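PDB 4BXM: ERPC from Borrelia burgdorferi, which is an outer surface lipoprotein, also called CRASP-4, that acquires complement regulators and probably binds factor H. Local coordinates for residues Thr70-Glu75 and Gly90-Ser95; Phe22-Lys27 and Tyr145-Glu150. One frame throughout, in Å; residues are numbered along the deposited sequence.

Interaction 1 (Thr70-Glu75 and Gly90-Ser95); sequences TFFSLE and GSFKTS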
loop_
_atom_site.group_PDB
_atom_site.type_symbol
_atom_site.label_atom_id
_atom_site.label_comp_id
_atom_site.label_asym_id
_atom_site.label_seq_id
_atom_site.Cartn_x
_atom_site.Cartn_y
_atom_site.Cartn_z
ATOM N N THR A 70 5.421 -5.663 -7.108
ATOM C CA THR A 70 4.656 -6.035 -5.940
ATOM C C THR A 70 5.053 -5.156 -4.760
ATOM O O THR A 70 6.230 -4.943 -4.520
ATOM C CB THR A 70 4.899 -7.501 -5.555
ATOM O OG1 THR A 70 4.696 -8.257 -6.723
ATOM C CG2 THR A 70 3.799 -7.996 -4.576
ATOM N N PHE A 71 4.041 -4.639 -4.092
ATOM C CA PHE A 71 4.162 -3.845 -2.900
ATOM C C PHE A 71 3.931 -4.734 -1.678
ATOM O O PHE A 71 4.756 -4.802 -0.819
ATOM C CB PHE A 71 3.120 -2.729 -2.949
ATOM C CG PHE A 71 3.247 -1.687 -1.875
ATOM C CD1 PHE A 71 4.325 -0.803 -1.855
ATOM C CD2 PHE A 71 2.214 -1.464 -1.007
ATOM C CE1 PHE A 71 4.434 0.209 -0.886
ATOM C CE2 PHE A 71 2.266 -0.432 -0.045
ATOM C CZ PHE A 71 3.415 0.368 0.043
ATOM N N PHE A 72 2.783 -5.394 -1.635
ATOM C CA PHE A 72 2.523 -6.474 -0.679
ATOM C C PHE A 72 1.442 -7.378 -1.167
ATOM O O PHE A 72 0.655 -6.996 -2.075
ATOM C CB PHE A 72 2.154 -5.950 0.732
ATOM C CG PHE A 72 0.870 -5.114 0.840
ATOM C CD1 PHE A 72 -0.388 -5.699 0.760
ATOM C CD2 PHE A 72 0.929 -3.782 1.134
ATOM C CE1 PHE A 72 -1.513 -4.929 0.837
ATOM C CE2 PHE A 72 -0.181 -3.006 1.309
ATOM C CZ PHE A 72 -1.417 -3.580 1.196
ATOM N N SER A 73 1.310 -8.515 -0.493
ATOM C CA SER A 73 0.224 -9.393 -0.800
ATOM C C SER A 73 -0.310 -10.025 0.458
ATOM O O SER A 73 0.349 -10.030 1.511
ATOM C CB SER A 73 0.708 -10.431 -1.877
ATOM O OG SER A 73 1.630 -11.231 -1.226
ATOM N N LEU A 74 -1.495 -10.601 0.376
ATOM C CA LEU A 74 -2.112 -11.238 1.545
ATOM C C LEU A 74 -2.970 -12.389 1.041
ATOM O O LEU A 74 -3.494 -12.368 -0.075
ATOM C CB LEU A 74 -3.009 -10.229 2.325
ATOM C CG LEU A 74 -4.095 -9.475 1.521
ATOM C CD1 LEU A 74 -5.497 -9.741 2.022
ATOM C CD2 LEU A 74 -3.772 -7.971 1.609
ATOM N N GLU A 75 -3.217 -13.328 1.895
ATOM C CA GLU A 75 -3.937 -14.496 1.510
ATOM C C GLU A 75 -5.436 -14.362 1.763
ATOM O O GLU A 75 -5.910 -13.427 2.459
ATOM C CB GLU A 75 -3.269 -15.718 2.228
ATOM C CG GLU A 75 -3.752 -15.946 3.636
ATOM C CD GLU A 75 -3.194 -17.254 4.253
ATOM O OE1 GLU A 75 -1.966 -17.333 4.386
ATOM O OE2 GLU A 75 -3.981 -18.197 4.566
ATOM N N GLY A 90 -8.145 -0.425 10.951
ATOM C CA GLY A 90 -8.098 -1.788 11.531
ATOM C C GLY A 90 -6.741 -2.408 11.284
ATOM O O GLY A 90 -5.767 -1.697 11.181
ATOM N N SER A 91 -6.685 -3.728 11.049
ATOM C CA SER A 91 -5.385 -4.353 10.833
ATOM C C SER A 91 -5.572 -5.597 9.931
ATOM O O SER A 91 -6.649 -6.181 9.850
ATOM C CB SER A 91 -4.685 -4.694 12.182
ATOM O OG SER A 91 -5.441 -5.721 12.805
ATOM N N PHE A 92 -4.525 -5.929 9.195
ATOM C CA PHE A 92 -4.488 -7.191 8.436
ATOM C C PHE A 92 -3.046 -7.655 8.368
ATOM O O PHE A 92 -2.074 -6.862 8.471
ATOM C CB PHE A 92 -5.130 -7.066 7.019
ATOM C CG PHE A 92 -4.462 -6.040 6.179
ATOM C CD1 PHE A 92 -4.756 -4.695 6.345
ATOM C CD2 PHE A 92 -3.441 -6.398 5.303
ATOM C CE1 PHE A 92 -4.115 -3.747 5.586
ATOM C CE2 PHE A 92 -2.755 -5.442 4.588
ATOM C CZ PHE A 92 -3.111 -4.115 4.720
ATOM N N LYS A 93 -2.904 -8.951 8.164
ATOM C CA LYS A 93 -1.603 -9.575 7.929
ATOM C C LYS A 93 -1.302 -9.783 6.439
ATOM O O LYS A 93 -2.030 -10.475 5.749
ATOM C CB LYS A 93 -1.529 -10.905 8.697
ATOM C CG LYS A 93 -0.101 -11.276 9.106
ATOM C CD LYS A 93 -0.036 -12.722 9.603
ATOM C CE LYS A 93 -0.006 -13.689 8.409
ATOM N NZ LYS A 93 -0.421 -15.083 8.774
ATOM N N THR A 94 -0.172 -9.269 5.983
ATOM C CA THR A 94 0.351 -9.625 4.686
ATOM C C THR A 94 1.095 -10.964 4.717
ATOM O O THR A 94 1.631 -11.345 5.764
ATOM C CB THR A 94 1.259 -8.494 4.219
ATOM O OG1 THR A 94 2.356 -8.252 5.137
ATOM C CG2 THR A 94 0.406 -7.223 4.179
ATOM N N SER A 95 1.163 -11.662 3.585
ATOM C CA SER A 95 1.972 -12.879 3.439
ATOM C C SER A 95 3.349 -12.408 3.063
ATOM O O SER A 95 4.394 -12.834 3.605
ATOM C CB SER A 95 1.369 -13.771 2.345
ATOM O OG SER A 95 0.973 -12.930 1.256
HETATM O O HOH W 1 -1.955 -12.722 4.566
#
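The rings of F72 and F92 meet obliquely, with centroids 5.7 Å apart and planes inclined at 46°; their nearest atoms are F72 CZ and F92 CZ. T94 CG2 also approaches the F72 ring obliquely, nearest CD1 at 3.8 Å. The F92 ring has a second neighbour in L74, whose CD2 comes 4.0 Å from F92 CD2. In both phenylalanines CG sits between the backbone N and the carbonyl carbon, which turns each ring into the space between the two segments. Helix 79-88 covers this group: F82 touches F72 and L74, and its ring and that of F92 meet edge-to-face.

Beyond the rings the contact turns polar. S95 N donates to S73 O over 2.8 Å, moderately bent at the hydrogen (148°). The hydroxyls of the same two residues, S73 OG and S95 OG, are hydrogen-bonded at 3.1 Å. T94 turns its own hydroxyl to the backbone O of K113 and gives its methyl to F72. Farther along, a water accepts from E75 N at 3.0 Å and donates to K93 O, joining the two backbones where no direct bond is made.

The N-to-C directions of strands 70-74 and 90-93 differ by 84°, close to perpendicular, and the chain reaches S73 only at T94-S95, leading into strand 96-97, which pairs with strand 67-74. F71 and F72, both facing T52, form a classic beta bulge just before S73. The chemistry implies a division of labour: buried rings and L74 lie under helix 79-88, while the partly exposed S73 and S95 hold the backbones together, and a separate water links E75 and K93.

Interaction 2 (Phe22-Lys27 and Tyr145-Glu150); sequences FTVKIK and YAILLE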
loop_
_atom_site.group_PDB
_atom_site.type_symbol
_atom_site.label_atom_id
_atom_site.label_comp_id
_atom_site.label_asym_id
_atom_site.label_seq_id
_atom_site.Cartn_x
_atom_site.Cartn_y
_atom_site.Cartn_z
ATOM N N PHE A 22 -8.151 -2.372 -9.344
ATOM C CA PHE A 22 -8.374 -0.905 -9.367
ATOM C C PHE A 22 -7.061 -0.237 -8.953
ATOM O O PHE A 22 -6.127 -0.895 -8.429
ATOM C CB PHE A 22 -9.581 -0.525 -8.511
ATOM C CG PHE A 22 -9.374 -0.747 -7.026
ATOM C CD1 PHE A 22 -8.629 0.186 -6.265
ATOM C CD2 PHE A 22 -9.832 -1.875 -6.410
ATOM C CE1 PHE A 22 -8.399 -0.052 -4.897
ATOM C CE2 PHE A 22 -9.632 -2.088 -5.042
ATOM C CZ PHE A 22 -8.896 -1.179 -4.288
ATOM N N THR A 23 -6.988 1.050 -9.188
ATOM C CA THR A 23 -5.765 1.787 -9.075
ATOM C C THR A 23 -6.098 2.990 -8.235
ATOM O O THR A 23 -7.159 3.637 -8.434
ATOM C CB THR A 23 -5.207 2.135 -10.471
ATOM O OG1 THR A 23 -4.786 0.926 -11.102
ATOM C CG2 THR A 23 -4.007 3.019 -10.390
ATOM N N VAL A 24 -5.250 3.248 -7.238
ATOM C CA VAL A 24 -5.399 4.450 -6.418
ATOM C C VAL A 24 -4.063 5.087 -6.281
ATOM O O VAL A 24 -3.039 4.414 -6.329
ATOM C CB VAL A 24 -6.047 4.203 -5.000
ATOM C CG1 VAL A 24 -7.498 3.792 -5.117
ATOM C CG2 VAL A 24 -5.231 3.224 -4.107
ATOM N N LYS A 25 -4.069 6.422 -6.108
ATOM C CA LYS A 25 -2.881 7.200 -5.885
ATOM C C LYS A 25 -2.434 6.956 -4.452
ATOM O O LYS A 25 -3.257 6.826 -3.521
ATOM C CB LYS A 25 -3.133 8.680 -6.090
ATOM C CG LYS A 25 -3.492 8.993 -7.540
ATOM C CD LYS A 25 -2.765 10.235 -7.993
ATOM C CE LYS A 25 -3.116 10.610 -9.427
ATOM N NZ LYS A 25 -4.291 11.514 -9.388
ATOM N N ILE A 26 -1.129 6.872 -4.289
ATOM C CA ILE A 26 -0.614 6.629 -2.971
ATOM C C ILE A 26 0.418 7.659 -2.640
ATOM O O ILE A 26 1.279 7.940 -3.430
ATOM C CB ILE A 26 -0.022 5.257 -2.803
ATOM C CG1 ILE A 26 0.420 5.035 -1.336
ATOM C CG2 ILE A 26 1.125 5.010 -3.747
ATOM C CD1 ILE A 26 0.696 3.570 -1.095
ATOM N N LYS A 27 0.287 8.194 -1.457
ATOM C CA LYS A 27 1.273 9.176 -0.935
ATOM C C LYS A 27 2.136 8.579 0.160
ATOM O O LYS A 27 1.637 7.730 0.964
ATOM C CB LYS A 27 0.525 10.334 -0.302
ATOM C CG LYS A 27 -0.215 11.233 -1.238
ATOM C CD LYS A 27 -1.093 12.160 -0.378
ATOM C CE LYS A 27 -2.058 13.001 -1.166
ATOM N NZ LYS A 27 -1.319 13.837 -2.151
ATOM N N TYR A 145 2.466 5.667 4.859
ATOM C CA TYR A 145 1.813 5.757 3.577
ATOM C C TYR A 145 0.436 6.319 3.815
ATOM O O TYR A 145 -0.140 6.086 4.852
ATOM C CB TYR A 145 1.713 4.395 2.817
ATOM C CG TYR A 145 3.026 3.898 2.304
ATOM C CD1 TYR A 145 3.511 4.322 1.081
ATOM C CD2 TYR A 145 3.782 3.004 3.019
ATOM C CE1 TYR A 145 4.747 3.909 0.614
ATOM C CE2 TYR A 145 4.971 2.538 2.529
ATOM C CZ TYR A 145 5.458 2.985 1.321
ATOM O OH TYR A 145 6.695 2.616 0.814
ATOM N N ALA A 146 -0.107 7.000 2.802
ATOM C CA ALA A 146 -1.518 7.433 2.823
ATOM C C ALA A 146 -2.203 7.356 1.477
ATOM O O ALA A 146 -1.596 7.546 0.393
ATOM C CB ALA A 146 -1.646 8.840 3.405
ATOM N N ILE A 147 -3.478 7.042 1.564
ATOM C CA ILE A 147 -4.318 6.838 0.384
ATOM C C ILE A 147 -5.669 7.453 0.667
ATOM O O ILE A 147 -6.272 7.191 1.699
ATOM C CB ILE A 147 -4.603 5.330 0.085
ATOM C CG1 ILE A 147 -3.331 4.629 -0.335
ATOM C CG2 ILE A 147 -5.643 5.239 -1.006
ATOM C CD1 ILE A 147 -3.285 3.119 -0.180
ATOM N N LEU A 148 -6.229 8.153 -0.296
ATOM C CA LEU A 148 -7.534 8.753 -0.066
ATOM C C LEU A 148 -8.633 7.769 0.327
ATOM O O LEU A 148 -8.903 6.769 -0.301
ATOM C CB LEU A 148 -7.954 9.584 -1.305
ATOM C CG LEU A 148 -9.067 10.608 -1.136
ATOM C CD1 LEU A 148 -8.679 11.694 -0.121
ATOM C CD2 LEU A 148 -9.339 11.230 -2.505
ATOM N N LEU A 149 -9.306 8.067 1.398
ATOM C CA LEU A 149 -10.265 7.149 1.954
ATOM C C LEU A 149 -11.430 6.874 1.020
ATOM O O LEU A 149 -11.929 5.728 0.948
ATOM C CB LEU A 149 -10.770 7.686 3.297
ATOM C CG LEU A 149 -11.961 6.896 3.850
ATOM C CD1 LEU A 149 -11.622 5.447 4.132
ATOM C CD2 LEU A 149 -12.417 7.595 5.102
ATOM N N GLU A 150 -11.852 7.911 0.276
ATOM C CA GLU A 150 -12.995 7.757 -0.634
ATOM C C GLU A 150 -12.676 6.915 -1.804
ATOM O O GLU A 150 -13.505 6.156 -2.201
ATOM C CB GLU A 150 -13.517 9.119 -1.106
ATOM C CG GLU A 150 -14.604 9.592 -0.130
ATOM C CD GLU A 150 -15.768 8.591 -0.059
ATOM O OE1 GLU A 150 -16.249 8.205 -1.157
ATOM O OE2 GLU A 150 -16.176 8.174 1.063
HETATM O O HOH W 2 -5.476 8.231 -2.894
#
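V24 meets I147 through one methyl from each side chain, CG2 to CG2 at 3.7 Å, the two side chains crossing at about a right angle. Helix 149-156 covers this pair, D151 touching V24 and L152 touching I147. At K25 the backbone takes over: a water donates to K25 O and accepts from L148 N, each at 2.7 Å, spanning the strands as they diverge. L148 is the N-cap residue of the helix, so the water bridge lies just where strand gives way to helix. I147 CG2 also rests against K25 O.

I26 is held in the interior. Its CG1 lies anti to the backbone N (chi1 -176°), and the extended chain carries CD1 to the Y145 ring, 3.6 Å from CD1 of the tyrosine, in an oblique approach. Nearer its root, I26 CG1 packs on I147 CG1 at 3.9 Å. Strands 21-29 and 142-148 are antiparallel neighbours in the large sheet, which here brings the first strand of the chain beside the last.

K27 pairs with A146 as an antiparallel hydrogen-bonded pair. K27 N donates to A146 O at 2.7 Å, and A146 N returns a bond to K27 O at 2.6 Å; both are nearly straight, at 167° and 166°. K27 O also receives a CA-H...O contact from Y145. The lysine side chain runs on to a salt bridge with D37, while the Y145 hydroxyl reaches E103 by a hydrogen bond.

In the fold
Both interactions reach the same antiparallel sheet, with interaction 1 nested inside the chain loop that interaction 2 closes. Their centres lie 16 Å apart, on opposite sides of the chain's centre. Interaction 2 is the more buried: it couples two adjacent strands by one hydrogen-bonded backbone pair, with V24, I26, I147 and the Y145 ring packed beside it. Interaction 1, only partly buried, brings nearly perpendicular strands together through aromatic rings, a serine pair and a single direct backbone bond. Each has a water bridging its backbones and a helix alongside, 79-88 for the first and 149-156 for the second. The two meet directly where F71 packs edge-to-face with Y145, CZ to CZ at 3.6 Å.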